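Long-range contacts in glycoside hydrolase family 31 (Trueperella pyogenes, PDB 5I0F), which degrades cycloalternan, probably hydrolysing the glucosidic bonds of this cyclic glucan through a covalent glycosyl-enzyme intermediate formed in a TIM-barrel active site: residues A[41-46]-A[110-115]; A[60-65]-A[92-97]; A[223-228]-A[271-276]; A[305-310]-A[366-371]; A[320-325]-A[621-626]. All coordinates share one frame; numbering follows the deposited sequence.

How the contacts relate
Contacts 1 and 2 belong to one antiparallel sheet of the N-terminal domain: their centres are about 14 Å apart, strands 41-49 and 54-62 are neighbours in it, and Trp93 of contact 2 packs against residues 41-44 of contact 1. Along the chain, contact 2 falls between the two segments of contact 1. Contact 3 follows, joining a separate mixed sheet to helix 273-284, about 49 Å from contact 2 between centres. Contacts 4 and 5 lie in the TIM barrel, at the start and the end of helix 307-320, with centres about 24 Å apart and segments that alternate in sequence. In contact 4 the side chain of Asn305 lies about 7 Å from a bound glucose.

Contact 1: A[41-46]-A[110-115]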
# COMPACT_ATOMS: atom_id res chain seq x y z
N CYS A 41 -34.02 -14.96 15.40
CA CYS A 41 -34.21 -16.36 15.76
C CYS A 41 -34.14 -16.55 17.28
O CYS A 41 -33.56 -15.75 17.99
CB CYS A 41 -33.15 -17.24 15.08
SG CYS A 41 -33.40 -17.40 13.29
N SER A 42 -34.78 -17.61 17.77
CA SER A 42 -34.77 -17.94 19.19
C SER A 42 -33.71 -18.97 19.54
O SER A 42 -33.31 -19.06 20.69
CB SER A 42 -36.15 -18.44 19.62
OG SER A 42 -36.47 -19.64 18.94
N ARG A 43 -33.25 -19.74 18.55
CA ARG A 43 -32.34 -20.85 18.77
C ARG A 43 -31.56 -21.14 17.49
O ARG A 43 -32.08 -20.99 16.39
CB ARG A 43 -33.15 -22.08 19.18
CG ARG A 43 -32.36 -23.31 19.59
CD ARG A 43 -33.28 -24.45 20.01
NE ARG A 43 -33.99 -25.04 18.86
CZ ARG A 43 -35.24 -25.53 18.85
NH1 ARG A 43 -36.02 -25.50 19.94
NH2 ARG A 43 -35.74 -26.04 17.72
N MET A 44 -30.31 -21.55 17.65
CA MET A 44 -29.49 -22.06 16.58
C MET A 44 -28.64 -23.21 17.12
O MET A 44 -28.02 -23.08 18.19
CB MET A 44 -28.56 -20.97 16.09
CG MET A 44 -29.07 -20.20 14.91
SD MET A 44 -28.62 -21.08 13.40
CE MET A 44 -26.91 -20.55 13.30
N ARG A 45 -28.60 -24.31 16.37
CA ARG A 45 -27.78 -25.46 16.74
C ARG A 45 -26.90 -25.88 15.59
O ARG A 45 -27.26 -25.75 14.43
CB ARG A 45 -28.66 -26.62 17.21
CG ARG A 45 -29.42 -26.25 18.48
CD ARG A 45 -30.27 -27.35 19.08
NE ARG A 45 -31.17 -27.96 18.10
CZ ARG A 45 -32.35 -28.52 18.38
NH1 ARG A 45 -33.05 -29.04 17.38
NH2 ARG A 45 -32.84 -28.55 19.63
N CYS A 46 -25.70 -26.34 15.93
CA CYS A 46 -24.76 -26.90 14.97
C CYS A 46 -24.71 -28.41 15.17
O CYS A 46 -24.36 -28.88 16.26
CB CYS A 46 -23.37 -26.30 15.17
SG CYS A 46 -22.16 -26.88 13.97
N GLU A 110 -29.11 -25.48 12.16
CA GLU A 110 -30.55 -25.47 12.22
C GLU A 110 -31.00 -24.34 13.15
O GLU A 110 -30.58 -24.28 14.31
CB GLU A 110 -31.03 -26.82 12.72
CG GLU A 110 -32.46 -27.14 12.41
CD GLU A 110 -32.91 -28.40 13.10
OE1 GLU A 110 -32.85 -29.47 12.47
OE2 GLU A 110 -33.26 -28.33 14.30
N ALA A 111 -31.85 -23.45 12.64
CA ALA A 111 -32.36 -22.32 13.41
C ALA A 111 -33.86 -22.40 13.58
O ALA A 111 -34.55 -22.95 12.72
CB ALA A 111 -32.01 -21.01 12.71
N LEU A 112 -34.37 -21.85 14.68
CA LEU A 112 -35.80 -21.64 14.88
C LEU A 112 -36.07 -20.13 14.89
O LEU A 112 -35.54 -19.39 15.74
CB LEU A 112 -36.28 -22.28 16.18
CG LEU A 112 -37.79 -22.32 16.42
CD1 LEU A 112 -38.49 -23.21 15.40
CD2 LEU A 112 -38.09 -22.79 17.83
N THR A 113 -36.87 -19.67 13.92
CA THR A 113 -37.16 -18.26 13.78
C THR A 113 -38.14 -17.87 14.85
O THR A 113 -38.83 -18.74 15.41
CB THR A 113 -37.75 -17.91 12.40
OG1 THR A 113 -39.08 -18.44 12.28
CG2 THR A 113 -36.84 -18.47 11.27
N LEU A 114 -38.26 -16.58 15.12
CA LEU A 114 -39.22 -16.10 16.10
C LEU A 114 -40.68 -16.44 15.80
O LEU A 114 -41.47 -16.56 16.73
CB LEU A 114 -39.08 -14.59 16.30
CG LEU A 114 -37.75 -14.14 16.92
CD1 LEU A 114 -37.82 -12.64 17.18
CD2 LEU A 114 -37.44 -14.89 18.21
N ASP A 115 -41.03 -16.58 14.52
CA ASP A 115 -42.39 -16.98 14.13
C ASP A 115 -42.59 -18.50 14.05
O ASP A 115 -43.68 -18.94 13.65
CB ASP A 115 -42.81 -16.33 12.80
CG ASP A 115 -41.87 -16.66 11.67
OD1 ASP A 115 -40.70 -16.22 11.74
OD2 ASP A 115 -42.28 -17.34 10.70
O HOH W 1 -38.95 -19.07 18.21
O HOH W 2 -32.19 -25.51 16.32
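Arg43, Met44 and Arg45 pair with Leu112, Ala111 and Glu110 as neighbouring antiparallel strands in the beta sheet of the N-terminal domain. Along the backbone, Arg45 and Glu110 form a hydrogen-bonded pair, with Arg45 N to Glu110 O at 2.9 Å, and Leu112 N reaches Arg43 O at 3.0 Å. Between Arg43 and Cys41 the register slips by one residue, a beta bulge, and here Ser42 N meets Leu112 O at 2.8 Å, almost head-on to the carbonyl (C=O...N 171°).

The charged contact lies on the face that carries Arg43, Arg45, Glu110 and Leu112. Arg45 and Glu110 run side by side, and NH1 of Arg45 makes a salt bridge to OE2 of Glu110 at 3.2 Å. The fit is imperfect: the guanidinium and carboxylate planes are turned 53° apart. Arg45 NH2 lies over one face of the Arg43 guanidinium and the CD2 methyl of Leu112 over the other, both displaced toward its rim. With CG anti to the backbone N (chi1 -174°) and a bend at chi3, Arg43 also brings NE to a water that donates to Glu110 O.

Apolar contacts occupy the other face. The bent chain of Met44 lays SD against Ala111 CB at 3.5 Å, and Ile2 and Met59 pack beside them. At the bulge, Leu114 folds back so that CD2 sits against Cys41 C at 3.8 Å. A second water joins Ser42 OG, 2.6 Å away, to Thr113 O, 2.8 Å away.

Contact 2: A[60-65]-A[92-97]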
# COMPACT_ATOMS: atom_id res chain seq x y z
N SER A 60 -24.81 -19.86 20.91
CA SER A 60 -25.14 -18.69 21.70
C SER A 60 -25.11 -17.44 20.83
O SER A 60 -24.28 -17.35 19.92
CB SER A 60 -24.12 -18.54 22.82
OG SER A 60 -24.31 -19.55 23.80
N PRO A 61 -25.97 -16.44 21.13
CA PRO A 61 -25.91 -15.22 20.35
C PRO A 61 -24.69 -14.40 20.75
O PRO A 61 -24.33 -14.35 21.92
CB PRO A 61 -27.23 -14.49 20.69
CG PRO A 61 -27.97 -15.36 21.64
CD PRO A 61 -26.98 -16.32 22.21
N VAL A 62 -24.06 -13.76 19.77
CA VAL A 62 -22.81 -13.08 20.03
C VAL A 62 -22.80 -11.79 19.24
O VAL A 62 -23.55 -11.65 18.29
CB VAL A 62 -21.64 -14.04 19.66
CG1 VAL A 62 -21.43 -14.13 18.15
CG2 VAL A 62 -20.36 -13.67 20.39
N ASN A 63 -21.99 -10.82 19.68
CA ASN A 63 -21.61 -9.68 18.84
C ASN A 63 -20.15 -9.82 18.49
O ASN A 63 -19.42 -10.54 19.16
CB ASN A 63 -21.83 -8.36 19.57
CG ASN A 63 -23.27 -8.15 19.96
OD1 ASN A 63 -24.18 -8.45 19.20
ND2 ASN A 63 -23.49 -7.63 21.16
N GLY A 64 -19.72 -9.12 17.44
CA GLY A 64 -18.31 -9.12 17.06
C GLY A 64 -17.43 -8.62 18.20
O GLY A 64 -17.87 -7.80 19.00
N THR A 65 -16.20 -9.11 18.29
CA THR A 65 -15.23 -8.57 19.25
C THR A 65 -14.98 -7.10 18.91
O THR A 65 -15.18 -6.67 17.77
CB THR A 65 -13.86 -9.29 19.24
OG1 THR A 65 -13.20 -9.08 17.97
CG2 THR A 65 -14.00 -10.79 19.52
N GLY A 92 -25.39 -12.75 14.83
CA GLY A 92 -24.37 -13.76 14.97
C GLY A 92 -24.70 -14.78 16.04
O GLY A 92 -25.25 -14.44 17.09
N TRP A 93 -24.36 -16.04 15.75
CA TRP A 93 -24.44 -17.15 16.70
C TRP A 93 -23.11 -17.87 16.69
O TRP A 93 -22.43 -17.90 15.66
CB TRP A 93 -25.54 -18.10 16.25
CG TRP A 93 -26.90 -17.52 16.34
CD1 TRP A 93 -27.54 -16.73 15.41
CD2 TRP A 93 -27.82 -17.69 17.42
NE1 TRP A 93 -28.79 -16.41 15.85
CE2 TRP A 93 -29.00 -16.98 17.08
CE3 TRP A 93 -27.78 -18.39 18.64
CZ2 TRP A 93 -30.11 -16.93 17.92
CZ3 TRP A 93 -28.88 -18.33 19.48
CH2 TRP A 93 -30.02 -17.61 19.12
N GLN A 94 -22.74 -18.48 17.81
CA GLN A 94 -21.42 -19.07 17.97
C GLN A 94 -21.42 -20.26 18.93
O GLN A 94 -22.18 -20.31 19.89
CB GLN A 94 -20.43 -18.00 18.46
CG GLN A 94 -18.99 -18.44 18.48
CD GLN A 94 -18.08 -17.41 19.13
OE1 GLN A 94 -17.64 -16.47 18.49
NE2 GLN A 94 -17.80 -17.60 20.42
N THR A 95 -20.57 -21.23 18.61
CA THR A 95 -20.20 -22.30 19.52
C THR A 95 -18.73 -22.58 19.30
O THR A 95 -18.12 -21.99 18.42
CB THR A 95 -21.07 -23.56 19.29
OG1 THR A 95 -20.81 -24.53 20.32
CG2 THR A 95 -20.82 -24.21 17.90
N SER A 96 -18.15 -23.48 20.10
CA SER A 96 -16.78 -23.94 19.86
C SER A 96 -16.57 -25.39 20.27
O SER A 96 -17.37 -25.98 21.00
CB SER A 96 -15.76 -23.03 20.55
OG SER A 96 -16.01 -22.96 21.94
N ILE A 97 -15.49 -25.96 19.73
CA ILE A 97 -15.02 -27.30 20.08
C ILE A 97 -13.62 -27.07 20.65
O ILE A 97 -12.74 -26.67 19.91
CB ILE A 97 -14.96 -28.22 18.85
CG1 ILE A 97 -16.33 -28.31 18.17
CG2 ILE A 97 -14.46 -29.61 19.25
CD1 ILE A 97 -16.33 -29.01 16.82
O HOH W 3 -24.77 -10.44 16.18
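Strands 60-62 and 92-97 run antiparallel but well splayed, their axes 4.4 Å apart at closest approach and 124° between their directions, so pairing is confined to Ser60-Val62 against Gly92-Gln94. Ser60 and Gln94 form a hydrogen-bonded pair: Ser60 N reaches Gln94 O at 2.9 Å in a nearly straight bond (172° at the hydrogen), while the return bond from Gln94 N to Ser60 O is more bent. Pro61 and Trp93 follow as a non-hydrogen-bonded pair. Beyond them Val62 N still bonds to Gly92 O, approaching from above the carbonyl plane, but a water takes over next, donating to Val62 O and accepting from Gly92 N, each at 2.7 Å.

The main side-chain contact is a CH-pi interaction. CG of Pro61 stands over one face of the Trp93 indole, 4.2 Å from the centroid of the six-membered ring, and approaches CZ3 to 3.8 Å. With CG anti to the carbonyl carbon (chi1 -67°) and chi2 near a right angle, the six-membered ring of Trp93 is turned to Pro61. In the antiparallel sheet of the N-terminal domain, strand 91-97 is flanked by strands 54-62 and 31-37; Trp93 touches Met59 of one and Thr37 of the other. On the opposite face of this pairing, the CG1 methyl of Val62 rests 4.0 Å from CB of Gln94, and Leu17 packs against the same valine.

Contact 3: A[223-228]-A[271-276]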
# COMPACT_ATOMS: atom_id res chain seq x y z
N GLY A 223 29.94 -5.98 7.07
CA GLY A 223 29.63 -5.50 5.72
C GLY A 223 29.20 -6.56 4.70
O GLY A 223 29.12 -6.27 3.52
N ARG A 224 28.97 -7.79 5.12
CA ARG A 224 28.52 -8.80 4.19
C ARG A 224 27.03 -8.99 4.36
O ARG A 224 26.48 -8.74 5.44
CB ARG A 224 29.27 -10.11 4.39
CG ARG A 224 30.79 -9.98 4.27
CD ARG A 224 31.28 -9.15 3.07
NE ARG A 224 31.07 -9.81 1.78
CZ ARG A 224 31.30 -9.26 0.58
NH1 ARG A 224 31.73 -7.99 0.46
NH2 ARG A 224 31.10 -9.97 -0.52
N ALA A 225 26.38 -9.40 3.27
CA ALA A 225 24.94 -9.54 3.23
C ALA A 225 24.54 -10.81 2.54
O ALA A 225 25.26 -11.34 1.66
CB ALA A 225 24.31 -8.36 2.52
N TRP A 226 23.37 -11.29 2.92
CA TRP A 226 22.66 -12.29 2.13
C TRP A 226 21.18 -11.91 2.10
O TRP A 226 20.76 -10.98 2.77
CB TRP A 226 22.89 -13.70 2.67
CG TRP A 226 22.43 -13.93 4.06
CD1 TRP A 226 23.08 -13.58 5.21
CD2 TRP A 226 21.23 -14.59 4.46
NE1 TRP A 226 22.35 -13.98 6.30
CE2 TRP A 226 21.20 -14.59 5.87
CE3 TRP A 226 20.14 -15.16 3.77
CZ2 TRP A 226 20.14 -15.14 6.60
CZ3 TRP A 226 19.10 -15.71 4.50
CH2 TRP A 226 19.11 -15.71 5.89
N GLY A 227 20.39 -12.61 1.31
CA GLY A 227 18.97 -12.27 1.26
C GLY A 227 18.16 -13.42 0.76
O GLY A 227 18.71 -14.41 0.26
N PHE A 228 16.85 -13.29 0.89
CA PHE A 228 15.94 -14.34 0.47
C PHE A 228 14.65 -13.74 -0.06
O PHE A 228 14.24 -12.66 0.35
CB PHE A 228 15.65 -15.29 1.61
CG PHE A 228 14.99 -14.65 2.79
CD1 PHE A 228 15.76 -14.03 3.79
CD2 PHE A 228 13.60 -14.70 2.93
CE1 PHE A 228 15.15 -13.43 4.87
CE2 PHE A 228 12.99 -14.09 4.03
CZ PHE A 228 13.77 -13.45 4.99
N GLY A 271 26.69 -11.54 -0.93
CA GLY A 271 27.73 -10.62 -1.42
C GLY A 271 27.65 -9.34 -0.65
O GLY A 271 27.44 -9.37 0.56
N SER A 272 27.86 -8.21 -1.31
CA SER A 272 27.63 -6.90 -0.70
C SER A 272 26.11 -6.68 -0.57
O SER A 272 25.33 -7.36 -1.25
CB SER A 272 28.24 -5.80 -1.58
OG SER A 272 27.49 -5.69 -2.78
N PRO A 273 25.67 -5.72 0.27
CA PRO A 273 24.24 -5.41 0.28
C PRO A 273 23.65 -5.07 -1.11
O PRO A 273 22.55 -5.52 -1.46
CB PRO A 273 24.15 -4.21 1.22
CG PRO A 273 25.31 -4.41 2.16
CD PRO A 273 26.41 -4.95 1.29
N THR A 274 24.43 -4.35 -1.91
CA THR A 274 24.04 -4.00 -3.27
C THR A 274 23.88 -5.23 -4.18
O THR A 274 22.91 -5.31 -4.95
CB THR A 274 25.03 -2.96 -3.85
OG1 THR A 274 24.91 -1.76 -3.07
CG2 THR A 274 24.71 -2.64 -5.29
N ASP A 275 24.81 -6.19 -4.06
CA ASP A 275 24.71 -7.48 -4.79
C ASP A 275 23.36 -8.16 -4.51
O ASP A 275 22.71 -8.69 -5.41
CB ASP A 275 25.84 -8.46 -4.39
CG ASP A 275 27.24 -8.02 -4.86
OD1 ASP A 275 27.36 -7.28 -5.85
OD2 ASP A 275 28.23 -8.43 -4.21
N VAL A 276 22.97 -8.16 -3.24
CA VAL A 276 21.73 -8.84 -2.82
C VAL A 276 20.50 -8.17 -3.41
O VAL A 276 19.62 -8.84 -4.02
CB VAL A 276 21.62 -8.91 -1.29
CG1 VAL A 276 20.25 -9.44 -0.86
CG2 VAL A 276 22.74 -9.78 -0.74
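The Arg224 guanidinium lies with one face over the backbone between Gly271 and Ser272: Gly271 C is 3.5 Å above its plane and Ser272 N is there too, both displaced toward the rim of the group. Two bends, at chi2 and chi3, curl the chain back from a CB that points away, bringing NH2 within 3.5 Å of Gly271 C.

This is the junction of a strand with a helix. Strand 263-271 ends alongside strand 225-230, its antiparallel neighbour in a mixed sheet, and Ala225 and Gly271 form the last antiparallel hydrogen-bonded pair, with Ala225 N to Gly271 O at 2.9 Å and Gly271 N to Ala225 O at 3.0 Å. The chain then enters helix 273-284 through a capping box: Ser272 OG accepts from Asp275 N at 3.0 Å, and Asp275 OD2 accepts from Ser272 N, which meets it from above the carboxylate plane.

The first helical turn packs on the strand through apolar groups. Ala225 CB touches Pro273, whose other neighbours include Phe655. Val276 directs its two methyls to different residues: CG2 lies 3.9 Å from Ala225 CB, and CG1 lies 3.8 Å from CA of Gly227, where the strand has no side chain in the way.

Contact 4: A[305-310]-A[366-371]; sequences NTQSLV and AWPDPA
Trp367 is pressed against the N-terminal turn of helix 307-320, a helix of the TIM barrel, and this is the tight part of the contact. The backbone from Thr306 to Gln307 passes over one face of the indole, with Thr306 C 3.5 Å from CH2 and Gln307 N 3.4 Å from CE3. Val310 CG2 meets the ring at its edge, 3.8 Å from CH2. Phe341 stacks edge-to-face with the same tryptophan, and Ile329 of a barrel strand touches it.

Polar groups lock the two backbones beside the ring. Gln307 N donates to Ala366 O in an almost straight bond (2.9 Å, 176°), while Thr306, the N-cap, turns its OG1 back to Leu309 N. Gln307 stretches across to the start of helix 370-379, its CG anti to the backbone N (chi1 -167°) and its chain extended. There OE1 takes the amide N of Asp369 on an in-plane lone pair at 3.0 Å; the reciprocal bond from NE2 to Asp369 O is weak.

The looser side is mediated by water. One water accepts from Ser308 N and donates to Ala366 O, giving that carbonyl a second donor. Near Asn305, whose side chain is about 7 Å from bound glucose, another lies in the indole plane, accepting from Trp367 NE1 at 3.0 Å and lying 2.8 Å from Asn305 O, a carbonyl that also accepts from Arg342 NH1.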
# COMPACT_ATOMS: atom_id res chain seq x y z
N ASN A 305 -11.68 21.11 -6.94
CA ASN A 305 -12.64 20.34 -7.73
C ASN A 305 -13.30 21.13 -8.86
O ASN A 305 -14.34 20.73 -9.37
CB ASN A 305 -13.66 19.64 -6.84
CG ASN A 305 -14.69 20.58 -6.25
OD1 ASN A 305 -14.43 21.77 -6.03
ND2 ASN A 305 -15.87 20.04 -5.98
N THR A 306 -12.67 22.23 -9.24
CA THR A 306 -13.11 23.03 -10.38
C THR A 306 -11.87 23.55 -11.04
O THR A 306 -10.79 23.64 -10.41
CB THR A 306 -14.01 24.25 -10.00
OG1 THR A 306 -13.26 25.22 -9.27
CG2 THR A 306 -15.21 23.85 -9.19
N GLN A 307 -12.02 23.92 -12.30
CA GLN A 307 -10.93 24.51 -13.07
C GLN A 307 -10.46 25.80 -12.42
O GLN A 307 -9.25 26.09 -12.35
CB GLN A 307 -11.39 24.72 -14.52
CG GLN A 307 -10.28 25.03 -15.51
CD GLN A 307 -10.75 24.96 -16.96
OE1 GLN A 307 -11.65 24.15 -17.31
NE2 GLN A 307 -10.13 25.76 -17.83
N SER A 308 -11.43 26.58 -11.94
CA SER A 308 -11.13 27.80 -11.20
C SER A 308 -10.27 27.55 -9.96
O SER A 308 -9.30 28.27 -9.71
CB SER A 308 -12.43 28.50 -10.79
OG SER A 308 -12.14 29.73 -10.18
N LEU A 309 -10.63 26.54 -9.17
CA LEU A 309 -9.85 26.25 -7.95
C LEU A 309 -8.42 25.78 -8.25
O LEU A 309 -7.49 26.16 -7.55
CB LEU A 309 -10.57 25.25 -7.06
CG LEU A 309 -11.81 25.82 -6.38
CD1 LEU A 309 -12.73 24.70 -5.91
CD2 LEU A 309 -11.43 26.75 -5.23
N VAL A 310 -8.24 24.98 -9.31
CA VAL A 310 -6.91 24.51 -9.69
C VAL A 310 -6.05 25.70 -10.13
O VAL A 310 -4.92 25.90 -9.63
CB VAL A 310 -6.95 23.43 -10.80
CG1 VAL A 310 -5.55 23.14 -11.31
CG2 VAL A 310 -7.61 22.16 -10.30
N ALA A 366 -18.12 23.16 -13.96
CA ALA A 366 -16.94 23.09 -13.11
C ALA A 366 -15.65 23.12 -13.93
O ALA A 366 -14.64 23.65 -13.46
CB ALA A 366 -16.99 21.85 -12.25
N TRP A 367 -15.70 22.56 -15.15
CA TRP A 367 -14.54 22.50 -16.06
C TRP A 367 -14.94 23.01 -17.47
O TRP A 367 -15.26 22.22 -18.34
CB TRP A 367 -13.98 21.05 -16.14
CG TRP A 367 -13.71 20.47 -14.77
CD1 TRP A 367 -14.58 19.76 -14.03
CD2 TRP A 367 -12.53 20.61 -14.00
NE1 TRP A 367 -14.02 19.43 -12.83
CE2 TRP A 367 -12.74 19.93 -12.79
CE3 TRP A 367 -11.28 21.22 -14.21
CZ2 TRP A 367 -11.79 19.88 -11.77
CZ3 TRP A 367 -10.32 21.13 -13.22
CH2 TRP A 367 -10.58 20.48 -12.01
N PRO A 368 -14.91 24.35 -17.68
CA PRO A 368 -15.35 24.90 -18.96
C PRO A 368 -14.43 24.60 -20.13
O PRO A 368 -14.88 24.65 -21.26
CB PRO A 368 -15.45 26.42 -18.69
CG PRO A 368 -14.60 26.65 -17.52
CD PRO A 368 -14.67 25.41 -16.68
N ASP A 369 -13.16 24.28 -19.88
CA ASP A 369 -12.24 23.95 -20.98
C ASP A 369 -11.04 23.17 -20.41
O ASP A 369 -9.95 23.72 -20.23
CB ASP A 369 -11.82 25.26 -21.67
CG ASP A 369 -11.06 25.06 -22.98
OD1 ASP A 369 -10.68 23.93 -23.34
OD2 ASP A 369 -10.79 26.09 -23.63
N PRO A 370 -11.24 21.87 -20.09
CA PRO A 370 -10.13 21.14 -19.49
C PRO A 370 -8.92 21.05 -20.43
O PRO A 370 -7.78 21.16 -19.96
CB PRO A 370 -10.73 19.75 -19.17
CG PRO A 370 -11.99 19.67 -19.95
CD PRO A 370 -12.47 21.08 -20.14
N ALA A 371 -9.16 20.92 -21.73
CA ALA A 371 -8.05 20.91 -22.68
C ALA A 371 -7.27 22.23 -22.61
O ALA A 371 -6.05 22.21 -22.68
CB ALA A 371 -8.54 20.65 -24.11
O HOH W 4 -15.07 18.25 -10.31
O HOH W 5 -14.24 26.34 -12.87

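Contact 5: A[320-325]-A[621-626]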
# COMPACT_ATOMS: atom_id res chain seq x y z
N GLU A 320 3.74 33.71 -5.74
CA GLU A 320 4.58 33.57 -4.56
C GLU A 320 6.04 33.16 -4.87
O GLU A 320 6.85 33.12 -3.97
CB GLU A 320 3.94 32.60 -3.55
CG GLU A 320 2.60 33.06 -2.97
CD GLU A 320 2.70 34.24 -2.00
OE1 GLU A 320 3.81 34.68 -1.65
OE2 GLU A 320 1.63 34.71 -1.57
N GLY A 321 6.37 32.86 -6.12
CA GLY A 321 7.71 32.33 -6.45
C GLY A 321 8.04 30.98 -5.84
O GLY A 321 9.18 30.75 -5.44
N ILE A 322 7.04 30.09 -5.76
CA ILE A 322 7.20 28.73 -5.25
C ILE A 322 6.82 27.84 -6.43
O ILE A 322 5.65 27.54 -6.60
CB ILE A 322 6.33 28.48 -3.98
CG1 ILE A 322 6.80 29.42 -2.86
CG2 ILE A 322 6.43 27.04 -3.50
CD1 ILE A 322 5.81 29.63 -1.74
N PRO A 323 7.79 27.50 -7.29
CA PRO A 323 7.43 26.79 -8.51
C PRO A 323 6.95 25.37 -8.24
O PRO A 323 7.40 24.71 -7.28
CB PRO A 323 8.73 26.78 -9.34
CG PRO A 323 9.82 27.03 -8.33
CD PRO A 323 9.22 27.89 -7.27
N VAL A 324 6.03 24.92 -9.09
CA VAL A 324 5.55 23.56 -9.06
C VAL A 324 5.82 22.95 -10.42
O VAL A 324 5.77 23.65 -11.44
CB VAL A 324 4.05 23.46 -8.69
CG1 VAL A 324 3.87 23.74 -7.22
CG2 VAL A 324 3.19 24.44 -9.47
N SER A 325 6.15 21.66 -10.43
CA SER A 325 6.31 20.90 -11.67
C SER A 325 5.13 20.01 -12.04
O SER A 325 4.99 19.63 -13.20
CB SER A 325 7.65 20.13 -11.68
OG SER A 325 7.58 19.01 -10.81
N LEU A 621 9.71 30.26 4.06
CA LEU A 621 10.36 28.95 4.21
C LEU A 621 10.12 28.04 3.00
O LEU A 621 11.04 27.37 2.56
CB LEU A 621 9.90 28.24 5.48
CG LEU A 621 11.00 27.52 6.25
CD1 LEU A 621 12.03 28.55 6.80
CD2 LEU A 621 10.42 26.69 7.39
N ALA A 622 8.90 28.00 2.50
CA ALA A 622 8.59 27.21 1.32
C ALA A 622 9.33 27.73 0.08
O ALA A 622 9.82 26.93 -0.73
CB ALA A 622 7.10 27.17 1.07
N ARG A 623 9.44 29.06 -0.05
CA ARG A 623 10.27 29.67 -1.11
C ARG A 623 11.70 29.16 -1.02
O ARG A 623 12.26 28.70 -2.02
CB ARG A 623 10.25 31.22 -1.04
CG ARG A 623 9.15 31.90 -1.84
CD ARG A 623 9.33 33.43 -1.92
NE ARG A 623 8.79 34.10 -0.73
CZ ARG A 623 7.51 34.42 -0.52
NH1 ARG A 623 7.14 35.03 0.61
NH2 ARG A 623 6.57 34.16 -1.42
N HIS A 624 12.28 29.26 0.18
CA HIS A 624 13.66 28.82 0.46
C HIS A 624 13.89 27.35 0.09
O HIS A 624 14.79 27.02 -0.69
CB HIS A 624 13.98 29.09 1.94
CG HIS A 624 15.20 28.39 2.46
ND1 HIS A 624 16.48 28.68 2.03
CD2 HIS A 624 15.34 27.44 3.41
CE1 HIS A 624 17.35 27.92 2.67
NE2 HIS A 624 16.68 27.16 3.52
N TYR A 625 13.07 26.46 0.63
CA TYR A 625 13.24 25.03 0.33
C TYR A 625 12.89 24.66 -1.12
O TYR A 625 13.51 23.73 -1.66
CB TYR A 625 12.50 24.16 1.35
CG TYR A 625 13.23 24.12 2.69
CD1 TYR A 625 14.51 23.55 2.80
CD2 TYR A 625 12.65 24.65 3.83
CE1 TYR A 625 15.19 23.49 4.01
CE2 TYR A 625 13.32 24.62 5.05
CZ TYR A 625 14.60 24.06 5.14
OH TYR A 625 15.25 24.02 6.37
N THR A 626 11.97 25.38 -1.76
CA THR A 626 11.69 25.10 -3.17
C THR A 626 12.85 25.58 -4.05
O THR A 626 13.16 24.91 -5.03
CB THR A 626 10.28 25.55 -3.63
OG1 THR A 626 9.28 24.95 -2.78
CG2 THR A 626 9.98 25.06 -5.02
O HOH W 6 4.02 36.32 0.76
O HOH W 7 11.13 28.88 -4.60
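The C-terminal end of helix 307-320, closed by a Schellman motif at Gly321, rests on helix 617-646 where Glu320 meets Arg623. A single nitrogen, Arg623 NH2, serves two oxygens of Glu320: it donates to the backbone O at 2.8 Å (165° at the hydrogen) and to the side-chain OE1, also at 2.8 Å, as a salt bridge. Both acceptors lie in the guanidinium plane, and OE1 uses its anti lone pair. The bend of Glu320 at chi2 (-70°) turns the carboxylate so that OE1 and the residue's own backbone O both face Arg623 NH2. Second partners tie down both charges: Asp620 bridges to Arg623 NH1, and Arg316 to Glu320 OE2.

In the TIM barrel this loop leads from helix 307-320 into strand 326-329, and its apolar residues pack on helix 617-646. Ile322 lies across Arg623, Ile322 CG1 3.6 Å from Arg623 CG, while CD1 reaches Ala622 CB and CG2 touches Thr626 OG1. That hydroxyl donates to Ala622 O, on the opposite face of the carbonyl plane from Thr626 N. Pro323 and Thr626 pass in opposite senses, Pro323 CD 3.7 Å from Thr626 CG2. A water donates to both Gly321 O and Arg623 O, 2.8 Å from each.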